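Local coordinates for GTPase-activating protein skywalker (Drosophila melanogaster, PDB 6R82) that acts as a GTPase-activating protein for Rab35, regulating synaptic vesicle protein turnover through endosomal trafficking, and is represented here by its TLDc domain, at residues Q13-R25 / E97-K109. Numbering follows the deposited sequence.
Sequences QFLFTLWSWLPVR and ETFLFSLYPERAK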
ATOM      1  N   GLN A  13       6.831   1.957 -15.856  1.00 46.20           N
ATOM      2  CA  GLN A  13       5.725   1.298 -16.546  1.00 42.34           C
ATOM      3  C   GLN A  13       4.592   0.946 -15.601  1.00 48.95           C
ATOM      4  O   GLN A  13       3.413   1.013 -15.976  1.00 47.53           O
ATOM      5  CB  GLN A  13       6.221   0.031 -17.241  1.00 49.99           C
ATOM      6  CG  GLN A  13       7.186   0.304 -18.364  1.00 51.31           C
ATOM      7  CD  GLN A  13       7.739  -0.963 -18.966  1.00 49.46           C
ATOM      8  OE1 GLN A  13       6.993  -1.895 -19.272  1.00 51.11           O
ATOM      9  NE2 GLN A  13       9.063  -1.014 -19.118  1.00 49.22           N
ATOM     10  N   PHE A  14       4.920   0.514 -14.389  1.00 49.62           N
ATOM     11  CA  PHE A  14       3.866   0.069 -13.491  1.00 51.76           C
ATOM     12  C   PHE A  14       2.952   1.228 -13.087  1.00 45.62           C
ATOM     13  O   PHE A  14       1.738   1.039 -12.950  1.00 46.70           O
ATOM     14  CB  PHE A  14       4.490  -0.617 -12.271  1.00 60.43           C
ATOM     15  CG  PHE A  14       5.301  -1.858 -12.615  1.00 69.43           C
ATOM     16  CD1 PHE A  14       4.925  -2.683 -13.674  1.00 69.09           C
ATOM     17  CD2 PHE A  14       6.438  -2.193 -11.884  1.00 75.30           C
ATOM     18  CE1 PHE A  14       5.663  -3.821 -13.993  1.00 74.72           C
ATOM     19  CE2 PHE A  14       7.181  -3.331 -12.201  1.00 72.76           C
ATOM     20  CZ  PHE A  14       6.790  -4.141 -13.259  1.00 70.77           C
ATOM     21  N   LEU A  15       3.512   2.429 -12.917  1.00 42.70           N
ATOM     22  CA  LEU A  15       2.694   3.599 -12.608  1.00 46.72           C
ATOM     23  C   LEU A  15       1.719   3.906 -13.736  1.00 43.80           C
ATOM     24  O   LEU A  15       0.536   4.180 -13.490  1.00 39.39           O
ATOM     25  CB  LEU A  15       3.583   4.817 -12.355  1.00 42.86           C
ATOM     26  CG  LEU A  15       4.274   4.936 -10.995  1.00 49.07           C
ATOM     27  CD1 LEU A  15       5.014   6.253 -10.923  1.00 49.42           C
ATOM     28  CD2 LEU A  15       3.239   4.863  -9.914  1.00 51.48           C
ATOM     29  N   PHE A  16       2.206   3.883 -14.983  1.00 38.81           N
ATOM     30  CA  PHE A  16       1.342   4.198 -16.118  1.00 40.92           C
ATOM     31  C   PHE A  16       0.248   3.156 -16.285  1.00 41.19           C
ATOM     32  O   PHE A  16      -0.875   3.501 -16.677  1.00 42.16           O
ATOM     33  CB  PHE A  16       2.181   4.336 -17.394  1.00 33.91           C
ATOM     34  CG  PHE A  16       2.956   5.626 -17.464  1.00 37.07           C
ATOM     35  CD1 PHE A  16       2.321   6.811 -17.806  1.00 36.47           C
ATOM     36  CD2 PHE A  16       4.313   5.660 -17.169  1.00 37.47           C
ATOM     37  CE1 PHE A  16       3.020   8.013 -17.849  1.00 34.02           C
ATOM     38  CE2 PHE A  16       5.027   6.852 -17.221  1.00 39.47           C
ATOM     39  CZ  PHE A  16       4.376   8.037 -17.569  1.00 40.64           C
ATOM     40  N   THR A  17       0.542   1.890 -15.950  1.00 43.26           N
ATOM     41  CA  THR A  17      -0.482   0.844 -15.970  1.00 43.59           C
ATOM     42  C   THR A  17      -1.544   1.096 -14.917  1.00 44.43           C
ATOM     43  O   THR A  17      -2.733   0.860 -15.159  1.00 47.25           O
ATOM     44  CB  THR A  17       0.154  -0.531 -15.739  1.00 50.21           C
ATOM     45  OG1 THR A  17       1.238  -0.716 -16.656  1.00 54.98           O
ATOM     46  CG2 THR A  17      -0.862  -1.639 -15.937  1.00 51.91           C
ATOM     47  N   LEU A  18      -1.130   1.560 -13.732  1.00 43.80           N
ATOM     48  CA  LEU A  18      -2.053   1.799 -12.622  1.00 47.26           C
ATOM     49  C   LEU A  18      -2.822   3.111 -12.737  1.00 43.93           C
ATOM     50  O   LEU A  18      -3.806   3.291 -12.011  1.00 42.39           O
ATOM     51  CB  LEU A  18      -1.286   1.844 -11.295  1.00 46.92           C
ATOM     52  CG  LEU A  18      -0.677   0.554 -10.792  1.00 51.14           C
ATOM     53  CD1 LEU A  18       0.054   0.836  -9.503  1.00 57.64           C
ATOM     54  CD2 LEU A  18      -1.773  -0.469 -10.583  1.00 55.24           C
ATOM     55  N   TRP A  19      -2.377   4.033 -13.598  1.00 40.80           N
ATOM     56  CA  TRP A  19      -2.798   5.429 -13.473  1.00 41.36           C
ATOM     57  C   TRP A  19      -4.315   5.578 -13.489  1.00 41.70           C
ATOM     58  O   TRP A  19      -4.878   6.335 -12.679  1.00 39.28           O
ATOM     59  CB  TRP A  19      -2.158   6.282 -14.568  1.00 37.05           C
ATOM     60  CG  TRP A  19      -1.983   7.727 -14.150  1.00 44.79           C
ATOM     61  CD1 TRP A  19      -2.578   8.829 -14.714  1.00 37.05           C
ATOM     62  CD2 TRP A  19      -1.175   8.219 -13.067  1.00 40.26           C
ATOM     63  NE1 TRP A  19      -2.182   9.973 -14.047  1.00 39.76           N
ATOM     64  CE2 TRP A  19      -1.325   9.628 -13.037  1.00 42.56           C
ATOM     65  CE3 TRP A  19      -0.331   7.606 -12.128  1.00 39.46           C
ATOM     66  CZ2 TRP A  19      -0.669  10.433 -12.099  1.00 40.80           C
ATOM     67  CZ3 TRP A  19       0.319   8.402 -11.197  1.00 39.93           C
ATOM     68  CH2 TRP A  19       0.145   9.803 -11.186  1.00 41.50           C
ATOM     69  N   SER A  20      -5.004   4.845 -14.369  1.00 39.69           N
ATOM     70  CA  SER A  20      -6.453   5.012 -14.480  1.00 40.76           C
ATOM     71  C   SER A  20      -7.214   4.435 -13.292  1.00 41.88           C
ATOM     72  O   SER A  20      -8.415   4.703 -13.165  1.00 38.87           O
ATOM     73  CB  SER A  20      -6.980   4.381 -15.781  1.00 42.24           C
ATOM     74  OG  SER A  20      -6.677   2.996 -15.856  1.00 48.12           O
ATOM     75  N   TRP A  21      -6.568   3.680 -12.406  1.00 41.96           N
ATOM     76  CA  TRP A  21      -7.283   3.193 -11.226  1.00 43.58           C
ATOM     77  C   TRP A  21      -7.300   4.180 -10.062  1.00 44.48           C
ATOM     78  O   TRP A  21      -8.077   3.984  -9.118  1.00 40.80           O
ATOM     79  CB  TRP A  21      -6.677   1.880 -10.739  1.00 48.37           C
ATOM     80  CG  TRP A  21      -6.930   0.734 -11.644  1.00 55.32           C
ATOM     81  CD1 TRP A  21      -7.908   0.632 -12.598  1.00 57.11           C
ATOM     82  CD2 TRP A  21      -6.199  -0.490 -11.687  1.00 56.25           C
ATOM     83  NE1 TRP A  21      -7.821  -0.584 -13.231  1.00 59.04           N
ATOM     84  CE2 TRP A  21      -6.778  -1.290 -12.689  1.00 60.04           C
ATOM     85  CE3 TRP A  21      -5.112  -0.989 -10.972  1.00 55.38           C
ATOM     86  CZ2 TRP A  21      -6.301  -2.558 -12.995  1.00 62.14           C
ATOM     87  CZ3 TRP A  21      -4.642  -2.247 -11.277  1.00 60.44           C
ATOM     88  CH2 TRP A  21      -5.237  -3.017 -12.274  1.00 61.33           C
ATOM     89  N   LEU A  22      -6.461   5.224 -10.092  1.00 44.96           N
ATOM     90  CA  LEU A  22      -6.412   6.186  -9.000  1.00 39.77           C
ATOM     91  C   LEU A  22      -7.690   7.017  -8.983  1.00 42.14           C
ATOM     92  O   LEU A  22      -8.391   7.103  -9.996  1.00 42.85           O
ATOM     93  CB  LEU A  22      -5.200   7.106  -9.142  1.00 35.53           C
ATOM     94  CG  LEU A  22      -3.814   6.478  -9.293  1.00 43.96           C
ATOM     95  CD1 LEU A  22      -2.810   7.547  -9.689  1.00 40.53           C
ATOM     96  CD2 LEU A  22      -3.367   5.773  -8.017  1.00 43.69           C
ATOM     97  N   PRO A  23      -8.027   7.629  -7.843  1.00 43.29           N
ATOM     98  CA  PRO A  23      -9.141   8.590  -7.836  1.00 45.00           C
ATOM     99  C   PRO A  23      -8.890   9.693  -8.859  1.00 43.96           C
ATOM    100  O   PRO A  23      -7.757  10.146  -9.050  1.00 40.56           O
ATOM    101  CB  PRO A  23      -9.142   9.132  -6.402  1.00 46.59           C
ATOM    102  CG  PRO A  23      -8.480   8.028  -5.589  1.00 41.55           C
ATOM    103  CD  PRO A  23      -7.433   7.461  -6.500  1.00 41.81           C
ATOM    104  N   VAL A  24      -9.962  10.109  -9.530  1.00 42.86           N
ATOM    105  CA  VAL A  24      -9.802  10.934 -10.726  1.00 38.22           C
ATOM    106  C   VAL A  24      -9.050  12.227 -10.403  1.00 39.76           C
ATOM    107  O   VAL A  24      -8.204  12.670 -11.183  1.00 40.11           O
ATOM    108  CB  VAL A  24     -11.178  11.186 -11.382  1.00 43.56           C
ATOM    109  CG1 VAL A  24     -12.140  11.893 -10.418  1.00 47.32           C
ATOM    110  CG2 VAL A  24     -11.026  11.978 -12.673  1.00 49.86           C
ATOM    111  N   ARG A  25      -9.296  12.831  -9.232  1.00 38.80           N
ATOM    112  CA  ARG A  25      -8.607  14.091  -8.933  1.00 38.78           C
ATOM    113  C   ARG A  25      -7.104  13.896  -8.766  1.00 40.07           C
ATOM    114  O   ARG A  25      -6.332  14.836  -8.994  1.00 37.60           O
ATOM    115  CB  ARG A  25      -9.184  14.749  -7.678  1.00 39.16           C
ATOM    116  CG  ARG A  25      -8.745  14.111  -6.360  1.00 41.41           C
ATOM    117  CD  ARG A  25      -9.658  14.574  -5.212  1.00 44.32           C
ATOM    118  NE  ARG A  25      -9.193  14.074  -3.920  1.00 42.27           N
ATOM    119  CZ  ARG A  25      -9.489  12.875  -3.433  1.00 48.45           C
ATOM    120  NH1 ARG A  25     -10.269  12.044  -4.118  1.00 46.98           N
ATOM    121  NH2 ARG A  25      -9.012  12.507  -2.254  1.00 47.88           N
ATOM    122  N   GLU A  97     -11.252   5.294   0.251  1.00 41.39           N
ATOM    123  CA  GLU A  97     -10.550   5.446  -1.026  1.00 40.50           C
ATOM    124  C   GLU A  97      -9.361   4.505  -1.144  1.00 40.92           C
ATOM    125  O   GLU A  97      -8.865   4.283  -2.257  1.00 39.09           O
ATOM    126  CB  GLU A  97     -10.091   6.903  -1.216  1.00 45.30           C
ATOM    127  CG  GLU A  97     -11.232   7.885  -1.543  1.00 45.71           C
ATOM    128  CD  GLU A  97     -10.730   9.243  -2.091  1.00 52.69           C
ATOM    129  OE1 GLU A  97     -10.025   9.970  -1.351  1.00 46.37           O
ATOM    130  OE2 GLU A  97     -11.044   9.586  -3.261  1.00 49.28           O
ATOM    131  N   THR A  98      -8.891   3.950  -0.024  1.00 39.95           N
ATOM    132  CA  THR A  98      -7.822   2.956  -0.045  1.00 40.54           C
ATOM    133  C   THR A  98      -8.259   1.741  -0.861  1.00 42.55           C
ATOM    134  O   THR A  98      -9.406   1.305  -0.771  1.00 42.71           O
ATOM    135  CB  THR A  98      -7.490   2.528   1.397  1.00 41.14           C
ATOM    136  OG1 THR A  98      -7.039   3.662   2.158  1.00 42.56           O
ATOM    137  CG2 THR A  98      -6.452   1.420   1.423  1.00 40.10           C
ATOM    138  N   PHE A  99      -7.351   1.191  -1.670  1.00 41.80           N
ATOM    139  CA  PHE A  99      -7.687  -0.016  -2.416  1.00 40.66           C
ATOM    140  C   PHE A  99      -6.430  -0.828  -2.645  1.00 41.52           C
ATOM    141  O   PHE A  99      -5.319  -0.290  -2.643  1.00 42.68           O
ATOM    142  CB  PHE A  99      -8.387   0.282  -3.764  1.00 44.56           C
ATOM    143  CG  PHE A  99      -7.521   1.001  -4.799  1.00 40.99           C
ATOM    144  CD1 PHE A  99      -6.657   0.296  -5.635  1.00 43.28           C
ATOM    145  CD2 PHE A  99      -7.619   2.377  -4.963  1.00 40.36           C
ATOM    146  CE1 PHE A  99      -5.889   0.951  -6.599  1.00 44.54           C
ATOM    147  CE2 PHE A  99      -6.860   3.046  -5.930  1.00 37.69           C
ATOM    148  CZ  PHE A  99      -5.983   2.334  -6.738  1.00 42.60           C
ATOM    149  N   LEU A 100      -6.619  -2.133  -2.837  1.00 44.57           N
ATOM    150  CA  LEU A 100      -5.550  -3.049  -3.212  1.00 44.22           C
ATOM    151  C   LEU A 100      -5.531  -3.264  -4.719  1.00 44.84           C
ATOM    152  O   LEU A 100      -6.543  -3.132  -5.406  1.00 48.93           O
ATOM    153  CB  LEU A 100      -5.715  -4.411  -2.540  1.00 52.92           C
ATOM    154  CG  LEU A 100      -5.983  -4.513  -1.049  1.00 54.10           C
ATOM    155  CD1 LEU A 100      -6.584  -5.881  -0.770  1.00 53.92           C
ATOM    156  CD2 LEU A 100      -4.670  -4.317  -0.306  1.00 47.59           C
ATOM    157  N   PHE A 101      -4.364  -3.643  -5.220  1.00 47.43           N
ATOM    158  CA  PHE A 101      -4.231  -4.028  -6.614  1.00 50.76           C
ATOM    159  C   PHE A 101      -3.193  -5.133  -6.712  1.00 54.21           C
ATOM    160  O   PHE A 101      -2.365  -5.315  -5.814  1.00 48.74           O
ATOM    161  CB  PHE A 101      -3.827  -2.837  -7.501  1.00 47.88           C
ATOM    162  CG  PHE A 101      -2.447  -2.316  -7.224  1.00 46.57           C
ATOM    163  CD1 PHE A 101      -1.340  -2.862  -7.848  1.00 48.65           C
ATOM    164  CD2 PHE A 101      -2.256  -1.280  -6.322  1.00 49.03           C
ATOM    165  CE1 PHE A 101      -0.061  -2.388  -7.584  1.00 51.31           C
ATOM    166  CE2 PHE A 101      -0.987  -0.795  -6.056  1.00 45.62           C
ATOM    167  CZ  PHE A 101       0.116  -1.351  -6.689  1.00 52.35           C
ATOM    168  N   SER A 102      -3.245  -5.863  -7.827  1.00 55.45           N
ATOM    169  CA  SER A 102      -2.164  -6.739  -8.249  1.00 59.79           C
ATOM    170  C   SER A 102      -1.911  -6.506  -9.728  1.00 58.13           C
ATOM    171  O   SER A 102      -2.846  -6.258 -10.493  1.00 55.86           O
ATOM    172  CB  SER A 102      -2.483  -8.230  -8.001  1.00 61.94           C
ATOM    173  OG  SER A 102      -3.803  -8.555  -8.402  1.00 59.80           O
ATOM    174  N   LEU A 103      -0.643  -6.574 -10.122  1.00 62.74           N
ATOM    175  CA  LEU A 103      -0.262  -6.472 -11.525  1.00 67.54           C
ATOM    176  C   LEU A 103       0.205  -7.793 -12.127  1.00 71.56           C
ATOM    177  O   LEU A 103      -0.058  -8.037 -13.306  1.00 69.96           O
ATOM    178  CB  LEU A 103       0.839  -5.412 -11.700  1.00 61.81           C
ATOM    179  CG  LEU A 103       0.420  -3.962 -11.426  1.00 62.37           C
ATOM    180  CD1 LEU A 103       1.494  -2.977 -11.879  1.00 62.54           C
ATOM    181  CD2 LEU A 103      -0.905  -3.650 -12.101  1.00 59.58           C
ATOM    182  N   TYR A 104       0.867  -8.650 -11.343  1.00 70.27           N
ATOM    183  CA  TYR A 104       1.316  -9.976 -11.754  1.00 71.57           C
ATOM    184  C   TYR A 104       1.194 -10.919 -10.565  1.00 75.50           C
ATOM    185  O   TYR A 104       1.398 -10.494  -9.421  1.00 74.18           O
ATOM    186  CB  TYR A 104       2.765  -9.963 -12.268  1.00 71.29           C
ATOM    187  CG  TYR A 104       2.996  -9.008 -13.421  1.00 79.50           C
ATOM    188  CD1 TYR A 104       3.564  -7.753 -13.208  1.00 79.32           C
ATOM    189  CD2 TYR A 104       2.645  -9.358 -14.727  1.00 80.60           C
ATOM    190  CE1 TYR A 104       3.780  -6.864 -14.261  1.00 82.26           C
ATOM    191  CE2 TYR A 104       2.854  -8.478 -15.789  1.00 82.12           C
ATOM    192  CZ  TYR A 104       3.422  -7.233 -15.549  1.00 88.90           C
ATOM    193  OH  TYR A 104       3.634  -6.355 -16.595  1.00 82.40           O
ATOM    194  N   PRO A 105       0.856 -12.204 -10.795  1.00 80.28           N
ATOM    195  CA  PRO A 105       0.550 -12.798 -12.102  1.00 75.59           C
ATOM    196  C   PRO A 105      -0.801 -12.333 -12.637  1.00 73.68           C
ATOM    197  O   PRO A 105      -0.938 -12.056 -13.825  1.00 74.46           O
ATOM    198  CB  PRO A 105       0.541 -14.301 -11.807  1.00 75.14           C
ATOM    199  CG  PRO A 105       0.158 -14.398 -10.358  1.00 76.86           C
ATOM    200  CD  PRO A 105       0.759 -13.193  -9.699  1.00 75.36           C
ATOM    201  N   GLU A 106      -1.785 -12.240 -11.751  1.00 76.24           N
ATOM    202  CA  GLU A 106      -3.085 -11.694 -12.101  1.00 74.45           C
ATOM    203  C   GLU A 106      -3.028 -10.168 -12.128  1.00 76.31           C
ATOM    204  O   GLU A 106      -2.070  -9.540 -11.665  1.00 74.72           O
ATOM    205  CB  GLU A 106      -4.147 -12.156 -11.106  1.00 76.76           C
ATOM    206  CG  GLU A 106      -4.253 -13.658 -10.950  1.00 84.98           C
ATOM    207  CD  GLU A 106      -5.256 -14.265 -11.912  1.00 92.30           C
ATOM    208  OE1 GLU A 106      -4.952 -14.340 -13.123  1.00 88.21           O
ATOM    209  OE2 GLU A 106      -6.353 -14.659 -11.452  1.00 95.78           O
ATOM    210  N   ARG A 107      -4.086  -9.564 -12.664  1.00 68.18           N
ATOM    211  CA  ARG A 107      -4.195  -8.111 -12.736  1.00 66.04           C
ATOM    212  C   ARG A 107      -5.610  -7.734 -12.325  1.00 64.68           C
ATOM    213  O   ARG A 107      -6.564  -8.021 -13.053  1.00 65.02           O
ATOM    214  CB  ARG A 107      -3.865  -7.600 -14.139  1.00 65.77           C
ATOM    215  CG  ARG A 107      -3.784  -6.103 -14.234  1.00 65.22           C
ATOM    216  CD  ARG A 107      -3.291  -5.629 -15.600  1.00 71.81           C
ATOM    217  NE  ARG A 107      -3.478  -4.188 -15.716  1.00 73.24           N
ATOM    218  CZ  ARG A 107      -4.659  -3.609 -15.925  1.00 70.62           C
ATOM    219  NH1 ARG A 107      -4.754  -2.287 -15.990  1.00 68.64           N
ATOM    220  NH2 ARG A 107      -5.750  -4.349 -16.075  1.00 68.60           N
ATOM    221  N   ALA A 108      -5.752  -7.106 -11.159  1.00 59.26           N
ATOM    222  CA  ALA A 108      -7.075  -6.794 -10.640  1.00 57.23           C
ATOM    223  C   ALA A 108      -6.990  -5.625  -9.672  1.00 57.26           C
ATOM    224  O   ALA A 108      -5.931  -5.328  -9.110  1.00 56.80           O
ATOM    225  CB  ALA A 108      -7.703  -8.004  -9.942  1.00 61.61           C
ATOM    226  N   LYS A 109      -8.136  -4.977  -9.471  1.00 56.00           N
ATOM    227  CA  LYS A 109      -8.278  -3.903  -8.499  1.00 50.94           C
ATOM    228  C   LYS A 109      -9.338  -4.327  -7.494  1.00 57.55           C
ATOM    229  O   LYS A 109     -10.459  -4.669  -7.882  1.00 57.45           O
ATOM    230  CB  LYS A 109      -8.667  -2.586  -9.172  1.00 54.83           C
ATOM    231  CG  LYS A 109      -8.919  -1.456  -8.183  1.00 53.81           C
ATOM    232  CD  LYS A 109      -9.604  -0.255  -8.828  1.00 54.12           C
ATOM    233  CE  LYS A 109      -9.823   0.843  -7.788  1.00 50.31           C
ATOM    234  NZ  LYS A 109     -10.356   2.099  -8.364  1.00 45.85           N
TER
HETATM  235  O   HOH W   1      -9.788   4.839  -7.397  1.00 45.66           O
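Leu-18 and Leu-103 meet where helix 13-18 lies over strand 99-104 of the TLDc domain. Branched leucine lets Leu-18 reach two neighbours: CD1 sits over one face of the Phe-101 ring, 3.9 Å from its centroid, in a CH-pi contact, while CD2 meets CD2 of Leu-103 at 3.6 Å. The other methyl of Leu-103, CD1, lies against CB of Phe-14, whose CE1 in turn reaches the in-plane edge of the Tyr-104 ring. Leu-103 and Tyr-104 form a classic beta bulge opposite Val-68.

Trp-21 has the largest share of the contact, its indole broad enough to touch strands 99-104 and 108-110 together. CB of Lys-109 covers one face of its six-membered ring, and Trp-21 CZ2 lies over one face of the Arg-107 guanidinium, 3.4 Å from NH1, the two planes 41° apart.

With CG anti to its backbone N (chi1 176°) and the rest extended, Lys-109 is long enough to cross the indole with its methylenes and donate from NZ to Trp-21 O (3.1 Å), just after the helix; a water bridges the same two atoms. Arg-25 grips Glu-97 end-on, NH1 to OE2 at 2.7 Å and NH2 to OE1 at 2.9 Å, both on syn lone pairs.

Greasy branches thus seat the helix on the sheet, while Lys-109 alone gives methylenes to the indole and charge to a carbonyl.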